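Local coordinates for mandelate racemase/muconate lactonizing enzyme (Jannaschia sp., PDB 4J3Z), which belongs to the enolase superfamily and probably acts on a carboxylate substrate by metal-assisted proton abstraction, its exact reaction being unassigned, at residues 156-161 against 198-203; 148-153 against 190-195; 316-321 against 350-355. All coordinates share one frame; numbering follows the deposited sequence.

Contact 1 (156-161 against 198-203)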
ATOM      1  N   ALA D 156     -25.423 -40.078  -6.973  1.00 27.79           N
ATOM      2  CA  ALA D 156     -26.877 -39.972  -7.163  1.00 27.57           C
ATOM      3  C   ALA D 156     -27.302 -38.591  -7.675  1.00 28.63           C
ATOM      4  O   ALA D 156     -28.172 -38.478  -8.537  1.00 29.96           O
ATOM      5  CB  ALA D 156     -27.618 -40.321  -5.881  1.00 25.59           C
ATOM      6  N   ARG D 157     -26.747 -37.530  -7.135  1.00 27.69           N
ATOM      7  CA  ARG D 157     -27.033 -36.200  -7.623  1.00 27.16           C
ATOM      8  C   ARG D 157     -26.568 -35.894  -9.040  1.00 28.16           C
ATOM      9  O   ARG D 157     -27.265 -35.245  -9.779  1.00 28.84           O
ATOM     10  CB  ARG D 157     -26.473 -35.110  -6.727  1.00 26.63           C
ATOM     11  CG  ARG D 157     -26.784 -35.225  -5.283  1.00 26.49           C
ATOM     12  CD  ARG D 157     -28.248 -35.082  -4.984  1.00 25.93           C
ATOM     13  NE  ARG D 157     -28.952 -36.324  -5.066  1.00 26.56           N
ATOM     14  CZ  ARG D 157     -29.034 -37.255  -4.147  1.00 26.30           C
ATOM     15  NH1 ARG D 157     -29.714 -38.283  -4.442  1.00 26.52           N
ATOM     16  NH2 ARG D 157     -28.472 -37.192  -2.996  1.00 25.71           N
ATOM     17  N   VAL D 158     -25.370 -36.332  -9.394  1.00 28.03           N
ATOM     18  CA  VAL D 158     -24.929 -36.216 -10.785  1.00 28.64           C
ATOM     19  C   VAL D 158     -25.877 -36.948 -11.741  1.00 29.50           C
ATOM     20  O   VAL D 158     -26.201 -36.418 -12.807  1.00 30.53           O
ATOM     21  CB  VAL D 158     -23.466 -36.684 -10.951  1.00 29.58           C
ATOM     22  CG1 VAL D 158     -23.141 -37.052 -12.396  1.00 30.35           C
ATOM     23  CG2 VAL D 158     -22.524 -35.603 -10.447  1.00 28.67           C
ATOM     24  N   ALA D 159     -26.340 -38.140 -11.348  1.00 28.40           N
ATOM     25  CA  ALA D 159     -27.327 -38.900 -12.137  1.00 28.84           C
ATOM     26  C   ALA D 159     -28.699 -38.218 -12.245  1.00 28.29           C
ATOM     27  O   ALA D 159     -29.476 -38.515 -13.153  1.00 28.91           O
ATOM     28  CB  ALA D 159     -27.477 -40.327 -11.596  1.00 30.19           C
ATOM     29  N   GLU D 160     -28.999 -37.312 -11.323  1.00 28.63           N
ATOM     30  CA  GLU D 160     -30.210 -36.485 -11.429  1.00 29.69           C
ATOM     31  C   GLU D 160     -29.976 -35.210 -12.234  1.00 27.49           C
ATOM     32  O   GLU D 160     -30.907 -34.433 -12.436  1.00 26.83           O
ATOM     33  CB  GLU D 160     -30.727 -36.097 -10.045  1.00 31.67           C
ATOM     34  CG  GLU D 160     -31.378 -37.213  -9.247  1.00 32.41           C
ATOM     35  CD  GLU D 160     -31.422 -36.868  -7.773  1.00 35.91           C
ATOM     36  OE1 GLU D 160     -30.952 -35.755  -7.412  1.00 33.76           O
ATOM     37  OE2 GLU D 160     -31.922 -37.703  -6.982  1.00 38.60           O
ATOM     38  N   GLY D 161     -28.726 -34.984 -12.649  1.00 26.56           N
ATOM     39  CA  GLY D 161     -28.366 -33.842 -13.485  1.00 25.63           C
ATOM     40  C   GLY D 161     -27.543 -32.746 -12.819  1.00 25.64           C
ATOM     41  O   GLY D 161     -27.075 -31.819 -13.494  1.00 26.49           O
ATOM     42  N   ASP D 198     -13.371 -38.931  -7.195  1.00 28.31           N
ATOM     43  CA  ASP D 198     -13.443 -40.210  -7.923  1.00 28.79           C
ATOM     44  C   ASP D 198     -14.848 -40.504  -8.434  1.00 29.01           C
ATOM     45  O   ASP D 198     -15.003 -40.990  -9.548  1.00 30.08           O
ATOM     46  CB  ASP D 198     -13.013 -41.405  -7.043  1.00 28.74           C
ATOM     47  CG  ASP D 198     -11.538 -41.409  -6.708  1.00 29.54           C
ATOM     48  OD1 ASP D 198     -10.714 -40.857  -7.482  1.00 29.51           O
ATOM     49  OD2 ASP D 198     -11.201 -41.985  -5.647  1.00 30.72           O
ATOM     50  N   ALA D 199     -15.860 -40.252  -7.602  1.00 28.30           N
ATOM     51  CA  ALA D 199     -17.243 -40.599  -7.942  1.00 28.29           C
ATOM     52  C   ALA D 199     -17.791 -39.752  -9.086  1.00 29.24           C
ATOM     53  O   ALA D 199     -18.263 -40.295 -10.089  1.00 29.48           O
ATOM     54  CB  ALA D 199     -18.148 -40.503  -6.724  1.00 27.97           C
ATOM     55  N   VAL D 200     -17.695 -38.428  -8.942  1.00 29.26           N
ATOM     56  CA  VAL D 200     -18.223 -37.488  -9.935  1.00 29.14           C
ATOM     57  C   VAL D 200     -17.292 -37.200 -11.124  1.00 29.28           C
ATOM     58  O   VAL D 200     -17.754 -36.731 -12.169  1.00 30.88           O
ATOM     59  CB  VAL D 200     -18.684 -36.152  -9.290  1.00 29.88           C
ATOM     60  CG1 VAL D 200     -19.698 -36.411  -8.181  1.00 30.29           C
ATOM     61  CG2 VAL D 200     -17.498 -35.345  -8.764  1.00 29.07           C
ATOM     62  N   GLY D 201     -15.996 -37.470 -10.965  1.00 27.83           N
ATOM     63  CA  GLY D 201     -15.012 -37.240 -12.030  1.00 28.10           C
ATOM     64  C   GLY D 201     -14.927 -35.803 -12.524  1.00 28.25           C
ATOM     65  O   GLY D 201     -14.438 -34.906 -11.830  1.00 28.01           O
ATOM     66  N   THR D 202     -15.398 -35.597 -13.743  1.00 28.62           N
ATOM     67  CA  THR D 202     -15.476 -34.274 -14.350  1.00 27.43           C
ATOM     68  C   THR D 202     -16.906 -33.715 -14.280  1.00 26.56           C
ATOM     69  O   THR D 202     -17.136 -32.535 -14.545  1.00 25.56           O
ATOM     70  CB  THR D 202     -14.918 -34.320 -15.790  1.00 26.99           C
ATOM     71  OG1 THR D 202     -13.621 -33.709 -15.815  1.00 27.26           O
ATOM     72  CG2 THR D 202     -15.834 -33.616 -16.784  1.00 27.70           C
ATOM     73  N   GLN D 203     -17.842 -34.562 -13.860  1.00 27.08           N
ATOM     74  CA  GLN D 203     -19.275 -34.286 -13.965  1.00 27.92           C
ATOM     75  C   GLN D 203     -19.907 -33.442 -12.838  1.00 26.86           C
ATOM     76  O   GLN D 203     -21.102 -33.169 -12.888  1.00 27.61           O
ATOM     77  CB  GLN D 203     -20.050 -35.608 -14.123  1.00 29.65           C
ATOM     78  CG  GLN D 203     -19.670 -36.449 -15.340  1.00 29.70           C
ATOM     79  CD  GLN D 203     -20.372 -37.805 -15.360  1.00 29.22           C
ATOM     80  OE1 GLN D 203     -20.141 -38.652 -14.491  1.00 29.72           O
ATOM     81  NE2 GLN D 203     -21.225 -38.018 -16.355  1.00 28.15           N
TER
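Val158 meets Val200 and Gln203 where helices 147-159 and 183-200 of the barrel domain run out into turns. The contact is mainly apolar. CG2 of Val158 lies 3.7 Å from CG1 of Val200, and the two side chains cross obliquely. The same methyl sits 3.7 Å from the backbone O of Gln203. The other branch, CG1, is anti to the backbone N (chi1 159°) and packs on the side chain of Gln203, 3.8 Å from its CB. The Gln203 chain is extended beyond CG and crosses Val158 at about a right angle. Val158 thus uses both methyls: one on Val200 at the helix end, the other on Gln203 of the turn.

Hydrogen bonds act within each segment. Gly161 leaves the helix with positive phi in a Schellman motif, and its N bonds Val158 O at 2.9 Å. On the other side, Val200 to Gln203 form a type II' turn closed by Gln203 N to Val200 O at 2.8 Å. This turn carries Gln203 back over Val158.

The charged groups take no part in the contact across the segments. Arg157 NE forms a salt bridge to Glu160 OE1 at 3.1 Å, meeting it from above the carboxylate plane. Arg157 NH1 has a second acidic partner in Glu135. Polar atoms of Gln203 touch Val158 without bonding to it, so the fit depends on shape and apolar cover.

Contact 2 (148-153 against 190-195)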
ATOM      1  N   GLU D 148     -17.290 -42.505   1.757  1.00 28.99           N
ATOM      2  CA  GLU D 148     -17.876 -43.459   0.815  1.00 28.05           C
ATOM      3  C   GLU D 148     -19.374 -43.187   0.616  1.00 26.04           C
ATOM      4  O   GLU D 148     -19.868 -43.169  -0.512  1.00 26.06           O
ATOM      5  CB  GLU D 148     -17.625 -44.894   1.291  1.00 28.93           C
ATOM      6  CG  GLU D 148     -16.170 -45.220   1.640  1.00 29.41           C
ATOM      7  CD  GLU D 148     -15.648 -44.459   2.861  1.00 31.17           C
ATOM      8  OE1 GLU D 148     -16.458 -44.171   3.771  1.00 32.22           O
ATOM      9  OE2 GLU D 148     -14.429 -44.135   2.915  1.00 30.80           O
ATOM     10  N   MET D 149     -20.089 -42.959   1.713  1.00 25.94           N
ATOM     11  CA  MET D 149     -21.517 -42.635   1.656  1.00 26.44           C
ATOM     12  C   MET D 149     -21.774 -41.285   0.969  1.00 26.14           C
ATOM     13  O   MET D 149     -22.763 -41.128   0.256  1.00 25.94           O
ATOM     14  CB  MET D 149     -22.130 -42.657   3.057  1.00 27.22           C
ATOM     15  CG  MET D 149     -22.126 -44.034   3.696  1.00 30.17           C
ATOM     16  SD  MET D 149     -22.854 -44.089   5.343  1.00 32.22           S
ATOM     17  CE  MET D 149     -21.895 -45.427   6.041  1.00 32.93           C
ATOM     18  N   ALA D 150     -20.878 -40.322   1.191  1.00 25.34           N
ATOM     19  CA  ALA D 150     -20.946 -39.029   0.521  1.00 24.97           C
ATOM     20  C   ALA D 150     -20.650 -39.146  -0.978  1.00 25.08           C
ATOM     21  O   ALA D 150     -21.262 -38.443  -1.788  1.00 25.38           O
ATOM     22  CB  ALA D 150     -20.009 -38.031   1.191  1.00 25.54           C
ATOM     23  N   ALA D 151     -19.722 -40.034  -1.347  1.00 24.72           N
ATOM     24  CA  ALA D 151     -19.483 -40.369  -2.759  1.00 25.36           C
ATOM     25  C   ALA D 151     -20.716 -40.983  -3.432  1.00 26.29           C
ATOM     26  O   ALA D 151     -21.107 -40.557  -4.520  1.00 28.83           O
ATOM     27  CB  ALA D 151     -18.277 -41.294  -2.907  1.00 25.46           C
ATOM     28  N   GLU D 152     -21.325 -41.975  -2.791  1.00 25.65           N
ATOM     29  CA  GLU D 152     -22.562 -42.580  -3.299  1.00 26.40           C
ATOM     30  C   GLU D 152     -23.671 -41.546  -3.466  1.00 26.06           C
ATOM     31  O   GLU D 152     -24.312 -41.480  -4.525  1.00 25.29           O
ATOM     32  CB  GLU D 152     -23.040 -43.709  -2.382  1.00 28.15           C
ATOM     33  CG  GLU D 152     -22.121 -44.928  -2.339  1.00 29.55           C
ATOM     34  CD  GLU D 152     -22.642 -46.031  -1.429  1.00 30.78           C
ATOM     35  OE1 GLU D 152     -23.746 -45.876  -0.863  1.00 31.73           O
ATOM     36  OE2 GLU D 152     -21.961 -47.068  -1.293  1.00 31.24           O
ATOM     37  N   SER D 153     -23.890 -40.743  -2.423  1.00 26.08           N
ATOM     38  CA  SER D 153     -24.875 -39.658  -2.464  1.00 26.48           C
ATOM     39  C   SER D 153     -24.519 -38.583  -3.500  1.00 26.57           C
ATOM     40  O   SER D 153     -25.416 -37.941  -4.061  1.00 27.17           O
ATOM     41  CB  SER D 153     -25.036 -39.023  -1.076  1.00 27.61           C
ATOM     42  OG  SER D 153     -25.675 -37.748  -1.142  1.00 27.13           O
ATOM     43  N   ALA D 190     -10.038 -33.976   3.284  1.00 24.63           N
ATOM     44  CA  ALA D 190      -9.355 -34.543   2.107  1.00 25.02           C
ATOM     45  C   ALA D 190      -9.958 -35.887   1.668  1.00 25.78           C
ATOM     46  O   ALA D 190     -10.277 -36.075   0.489  1.00 26.52           O
ATOM     47  CB  ALA D 190      -7.857 -34.673   2.363  1.00 24.58           C
ATOM     48  N   ARG D 191     -10.130 -36.812   2.610  1.00 26.17           N
ATOM     49  CA  ARG D 191     -10.777 -38.105   2.312  1.00 26.41           C
ATOM     50  C   ARG D 191     -12.133 -37.902   1.645  1.00 26.51           C
ATOM     51  O   ARG D 191     -12.448 -38.568   0.654  1.00 26.72           O
ATOM     52  CB  ARG D 191     -10.935 -38.952   3.580  1.00 26.85           C
ATOM     53  CG  ARG D 191      -9.704 -39.771   3.951  1.00 27.88           C
ATOM     54  CD  ARG D 191      -9.879 -40.486   5.297  1.00 29.34           C
ATOM     55  NE  ARG D 191     -11.172 -41.175   5.421  1.00 29.02           N
ATOM     56  CZ  ARG D 191     -11.722 -41.557   6.578  1.00 29.42           C
ATOM     57  NH1 ARG D 191     -11.099 -41.335   7.736  1.00 28.70           N
ATOM     58  NH2 ARG D 191     -12.906 -42.161   6.583  1.00 28.98           N
ATOM     59  N   PHE D 192     -12.918 -36.961   2.178  1.00 26.99           N
ATOM     60  CA  PHE D 192     -14.190 -36.552   1.572  1.00 26.22           C
ATOM     61  C   PHE D 192     -14.037 -36.036   0.150  1.00 27.79           C
ATOM     62  O   PHE D 192     -14.777 -36.461  -0.741  1.00 29.34           O
ATOM     63  CB  PHE D 192     -14.882 -35.498   2.425  1.00 25.85           C
ATOM     64  CG  PHE D 192     -16.009 -36.032   3.265  1.00 25.45           C
ATOM     65  CD1 PHE D 192     -15.760 -36.892   4.335  1.00 25.90           C
ATOM     66  CD2 PHE D 192     -17.318 -35.660   2.998  1.00 24.25           C
ATOM     67  CE1 PHE D 192     -16.800 -37.374   5.111  1.00 25.56           C
ATOM     68  CE2 PHE D 192     -18.356 -36.132   3.777  1.00 24.47           C
ATOM     69  CZ  PHE D 192     -18.098 -36.994   4.832  1.00 25.08           C
ATOM     70  N   CYS D 193     -13.084 -35.130  -0.067  1.00 27.74           N
ATOM     71  CA  CYS D 193     -12.824 -34.590  -1.416  1.00 27.64           C
ATOM     72  C   CYS D 193     -12.327 -35.651  -2.404  1.00 28.46           C
ATOM     73  O   CYS D 193     -12.726 -35.644  -3.568  1.00 30.23           O
ATOM     74  CB  CYS D 193     -11.816 -33.432  -1.368  1.00 26.04           C
ATOM     75  SG  CYS D 193     -12.461 -31.840  -0.822  1.00 24.96           S
ATOM     76  N   ALA D 194     -11.443 -36.538  -1.950  1.00 27.89           N
ATOM     77  CA  ALA D 194     -10.903 -37.614  -2.809  1.00 28.59           C
ATOM     78  C   ALA D 194     -11.977 -38.574  -3.310  1.00 30.12           C
ATOM     79  O   ALA D 194     -12.020 -38.886  -4.503  1.00 31.78           O
ATOM     80  CB  ALA D 194      -9.799 -38.390  -2.094  1.00 27.09           C
ATOM     81  N   ALA D 195     -12.840 -39.030  -2.399  1.00 29.90           N
ATOM     82  CA  ALA D 195     -13.877 -40.016  -2.719  1.00 29.98           C
ATOM     83  C   ALA D 195     -14.939 -39.443  -3.640  1.00 29.91           C
ATOM     84  O   ALA D 195     -15.391 -40.115  -4.575  1.00 29.99           O
ATOM     85  CB  ALA D 195     -14.514 -40.567  -1.444  1.00 29.27           C
TER
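Two neighbouring helices of the barrel domain, 147-159 and 183-200, pack here largely through alanines. Ala151 and Ala195 form the close point, their CA atoms 5.6 Å apart. CB of Ala151 lies 3.5 Å from the backbone O of Ala195 and 4.1 Å from its CB. With alanines at the close point, the short helix segments approach to 8.7 Å between axes, at a crossing angle of -35°.

Ala150 meets the ring of Phe192. Its CB is 3.6 Å from CE2 and a little farther from CD2, so it meets the CD2-CE2 bond of the ring obliquely. The same ring also packs on Phe167 of strand 164-167 and on Pro169. It therefore reaches from the helix pair toward the barrel wall.

A charged pair lies on the solvent-exposed side. Glu148 OE2 stands near the guanidinium plane of Arg191, at its edge, but 4.4 Å from NH2. This is beyond a salt bridge, and any attraction is probably modest.

Both helices run in roughly the same direction, and strand 164-167 lies between them in sequence. Such side-by-side helices on the outside of parallel strands are typical of the modified TIM barrel, (beta/alpha)7beta, of the enolase superfamily.

Contact 3 (316-321 against 350-355)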
ATOM      1  N   VAL D 316     -39.953 -19.479  -0.133  1.00 27.57           N
ATOM      2  CA  VAL D 316     -40.122 -18.077  -0.498  1.00 28.06           C
ATOM      3  C   VAL D 316     -38.771 -17.413  -0.780  1.00 28.57           C
ATOM      4  O   VAL D 316     -38.575 -16.858  -1.868  1.00 30.14           O
ATOM      5  CB  VAL D 316     -40.979 -17.275   0.510  1.00 28.50           C
ATOM      6  CG1 VAL D 316     -41.113 -15.834   0.050  1.00 28.44           C
ATOM      7  CG2 VAL D 316     -42.369 -17.888   0.639  1.00 28.56           C
ATOM      8  N   GLU D 317     -37.837 -17.487   0.170  1.00 26.82           N
ATOM      9  CA  GLU D 317     -36.462 -17.024  -0.075  1.00 26.12           C
ATOM     10  C   GLU D 317     -35.825 -17.732  -1.283  1.00 27.09           C
ATOM     11  O   GLU D 317     -35.022 -17.128  -2.003  1.00 27.60           O
ATOM     12  CB  GLU D 317     -35.581 -17.196   1.168  1.00 25.27           C
ATOM     13  CG  GLU D 317     -34.189 -16.575   1.060  1.00 24.36           C
ATOM     14  CD  GLU D 317     -33.320 -16.846   2.281  1.00 24.44           C
ATOM     15  OE1 GLU D 317     -32.927 -18.012   2.487  1.00 24.61           O
ATOM     16  OE2 GLU D 317     -33.015 -15.890   3.039  1.00 24.11           O
ATOM     17  N   TRP D 318     -36.177 -19.007  -1.484  1.00 26.84           N
ATOM     18  CA  TRP D 318     -35.740 -19.782  -2.651  1.00 26.26           C
ATOM     19  C   TRP D 318     -36.215 -19.149  -3.949  1.00 27.38           C
ATOM     20  O   TRP D 318     -35.408 -18.889  -4.844  1.00 27.57           O
ATOM     21  CB  TRP D 318     -36.219 -21.236  -2.552  1.00 26.70           C
ATOM     22  CG  TRP D 318     -36.276 -22.006  -3.876  1.00 25.88           C
ATOM     23  CD1 TRP D 318     -37.397 -22.486  -4.495  1.00 25.06           C
ATOM     24  CD2 TRP D 318     -35.170 -22.373  -4.715  1.00 24.88           C
ATOM     25  NE1 TRP D 318     -37.060 -23.125  -5.664  1.00 24.74           N
ATOM     26  CE2 TRP D 318     -35.699 -23.075  -5.821  1.00 24.33           C
ATOM     27  CE3 TRP D 318     -33.786 -22.172  -4.642  1.00 25.04           C
ATOM     28  CZ2 TRP D 318     -34.896 -23.582  -6.840  1.00 24.22           C
ATOM     29  CZ3 TRP D 318     -32.985 -22.680  -5.657  1.00 25.18           C
ATOM     30  CH2 TRP D 318     -33.544 -23.374  -6.742  1.00 24.93           C
ATOM     31  N   ALA D 319     -37.522 -18.898  -4.044  1.00 28.19           N
ATOM     32  CA  ALA D 319     -38.096 -18.184  -5.185  1.00 26.96           C
ATOM     33  C   ALA D 319     -37.341 -16.885  -5.431  1.00 27.06           C
ATOM     34  O   ALA D 319     -36.762 -16.711  -6.498  1.00 26.85           O
ATOM     35  CB  ALA D 319     -39.575 -17.916  -4.966  1.00 26.65           C
ATOM     36  N   ALA D 320     -37.326 -16.004  -4.424  1.00 27.26           N
ATOM     37  CA  ALA D 320     -36.633 -14.709  -4.476  1.00 25.88           C
ATOM     38  C   ALA D 320     -35.207 -14.819  -5.010  1.00 26.64           C
ATOM     39  O   ALA D 320     -34.802 -14.008  -5.841  1.00 27.95           O
ATOM     40  CB  ALA D 320     -36.641 -14.046  -3.103  1.00 25.07           C
ATOM     41  N   ASN D 321     -34.456 -15.817  -4.531  1.00 25.96           N
ATOM     42  CA  ASN D 321     -33.147 -16.173  -5.101  1.00 25.12           C
ATOM     43  C   ASN D 321     -33.237 -16.437  -6.586  1.00 24.91           C
ATOM     44  O   ASN D 321     -32.419 -15.940  -7.356  1.00 25.30           O
ATOM     45  CB  ASN D 321     -32.585 -17.450  -4.462  1.00 25.03           C
ATOM     46  CG  ASN D 321     -32.339 -17.309  -2.982  1.00 25.53           C
ATOM     47  OD1 ASN D 321     -32.126 -16.201  -2.472  1.00 26.07           O
ATOM     48  ND2 ASN D 321     -32.364 -18.436  -2.275  1.00 24.86           N
ATOM     49  N   PRO D 350     -40.259 -22.818  -7.760  1.00 28.83           N
ATOM     50  CA  PRO D 350     -39.391 -23.202  -8.867  1.00 28.42           C
ATOM     51  C   PRO D 350     -38.779 -24.582  -8.610  1.00 28.86           C
ATOM     52  O   PRO D 350     -38.306 -24.860  -7.504  1.00 28.46           O
ATOM     53  CB  PRO D 350     -38.302 -22.121  -8.856  1.00 28.05           C
ATOM     54  CG  PRO D 350     -38.903 -20.967  -8.117  1.00 27.13           C
ATOM     55  CD  PRO D 350     -39.772 -21.602  -7.078  1.00 27.09           C
ATOM     56  N   ARG D 351     -38.807 -25.440  -9.624  1.00 30.05           N
ATOM     57  CA  ARG D 351     -38.293 -26.804  -9.485  1.00 30.26           C
ATOM     58  C   ARG D 351     -36.939 -26.948 -10.163  1.00 29.09           C
ATOM     59  O   ARG D 351     -36.768 -26.549 -11.317  1.00 29.64           O
ATOM     60  CB  ARG D 351     -39.272 -27.825 -10.073  1.00 31.25           C
ATOM     61  CG  ARG D 351     -40.734 -27.444  -9.938  1.00 33.28           C
ATOM     62  CD  ARG D 351     -41.643 -28.390 -10.709  1.00 35.62           C
ATOM     63  NE  ARG D 351     -42.235 -29.398  -9.830  1.00 37.83           N
ATOM     64  CZ  ARG D 351     -43.395 -30.017 -10.057  1.00 38.54           C
ATOM     65  NH1 ARG D 351     -44.106 -29.741 -11.145  1.00 38.11           N
ATOM     66  NH2 ARG D 351     -43.849 -30.917  -9.191  1.00 37.74           N
ATOM     67  N   VAL D 352     -35.971 -27.498  -9.442  1.00 28.53           N
ATOM     68  CA  VAL D 352     -34.722 -27.907 -10.069  1.00 28.95           C
ATOM     69  C   VAL D 352     -35.036 -29.148 -10.895  1.00 28.86           C
ATOM     70  O   VAL D 352     -35.370 -30.197 -10.348  1.00 28.34           O
ATOM     71  CB  VAL D 352     -33.627 -28.214  -9.034  1.00 29.89           C
ATOM     72  CG1 VAL D 352     -32.408 -28.839  -9.703  1.00 29.76           C
ATOM     73  CG2 VAL D 352     -33.252 -26.952  -8.266  1.00 30.28           C
ATOM     74  N   GLU D 353     -34.968 -29.007 -12.215  1.00 29.56           N
ATOM     75  CA  GLU D 353     -35.189 -30.131 -13.118  1.00 30.82           C
ATOM     76  C   GLU D 353     -33.921 -30.343 -13.947  1.00 32.11           C
ATOM     77  O   GLU D 353     -33.495 -29.451 -14.698  1.00 33.02           O
ATOM     78  CB  GLU D 353     -36.439 -29.909 -13.996  1.00 31.50           C
ATOM     79  CG  GLU D 353     -37.711 -29.614 -13.192  1.00 32.16           C
ATOM     80  CD  GLU D 353     -38.996 -30.059 -13.876  1.00 33.43           C
ATOM     81  OE1 GLU D 353     -39.555 -29.295 -14.696  1.00 32.87           O
ATOM     82  OE2 GLU D 353     -39.466 -31.177 -13.576  1.00 34.88           O
ATOM     83  N   ASN D 354     -33.300 -31.506 -13.759  1.00 31.93           N
ATOM     84  CA  ASN D 354     -32.011 -31.851 -14.383  1.00 31.71           C
ATOM     85  C   ASN D 354     -30.880 -30.875 -14.053  1.00 30.12           C
ATOM     86  O   ASN D 354     -30.253 -30.323 -14.959  1.00 30.02           O
ATOM     87  CB  ASN D 354     -32.155 -32.016 -15.905  1.00 32.08           C
ATOM     88  CG  ASN D 354     -32.781 -33.340 -16.297  1.00 33.59           C
ATOM     89  OD1 ASN D 354     -33.383 -34.028 -15.469  1.00 34.89           O
ATOM     90  ND2 ASN D 354     -32.642 -33.705 -17.567  1.00 33.50           N
ATOM     91  N   GLY D 355     -30.631 -30.671 -12.757  1.00 29.07           N
ATOM     92  CA  GLY D 355     -29.549 -29.793 -12.276  1.00 28.33           C
ATOM     93  C   GLY D 355     -29.702 -28.292 -12.514  1.00 28.38           C
ATOM     94  O   GLY D 355     -28.821 -27.510 -12.138  1.00 29.66           O
TER
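Trp318 holds CG anti to its own backbone N (chi1 159°), and chi2 then turns the indole so that its NE1 edge meets Pro350. NE1 donates a hydrogen bond to the backbone O of Pro350 at 2.8 Å. The N-H...O angle is 156°, and the oxygen lies close to the indole plane. Seen from the acceptor, the donor comes in tilted from the carbonyl plane.

The proline ring does not share the indole plane: its CB, CG and CD stand obliquely to one side of it, by NE1. Its CD is 3.4 Å from Trp318 NE1 and 3.6 Å from Trp318 CD1. Its CG also reaches the helix backbone, 4.1 Å from CA of Ala319. At the far end of the indole, CH2 meets CG2 of Val352 at 3.9 Å. This methyl comes in obliquely, and the two side chains cross at about a right angle.

The indole is thus gripped by one polar bond and by apolar contacts at both of its rings. A leucine in place of Trp318 would probably leave the Pro350 carbonyl without this donor and open a gap beside Val352.

Segment 316-321 belongs to helix 315-327. The other segment is a loop leading into strand 356-358. Trp318, Pro350 and Val352 all pack on Val357 of that strand. Trp318 also touches Val334 and Ala336 of strand 334-336, so the indole lies between its helix and these two strands.

From the N terminus, the chain passes along helix 147-159, returns through strand 164-167, and runs on along helix 183-200 in roughly the direction of the first helix. Contacts 1 and 2 both close this loop. Their segments alternate along the chain, so the two contacts cross. Contact 2 joins the helices farther back, and contact 1 joins their C-terminal ends, with centres 12 Å apart. Ala199 of contact 1 packs on Ala151 of contact 2. Contact 3 follows in series and closes a later loop, from helix 315-327 to the segment before strand 356-358. Asn354 nevertheless lies beside Glu160 of contact 1, so early and late parts of the barrel domain meet there.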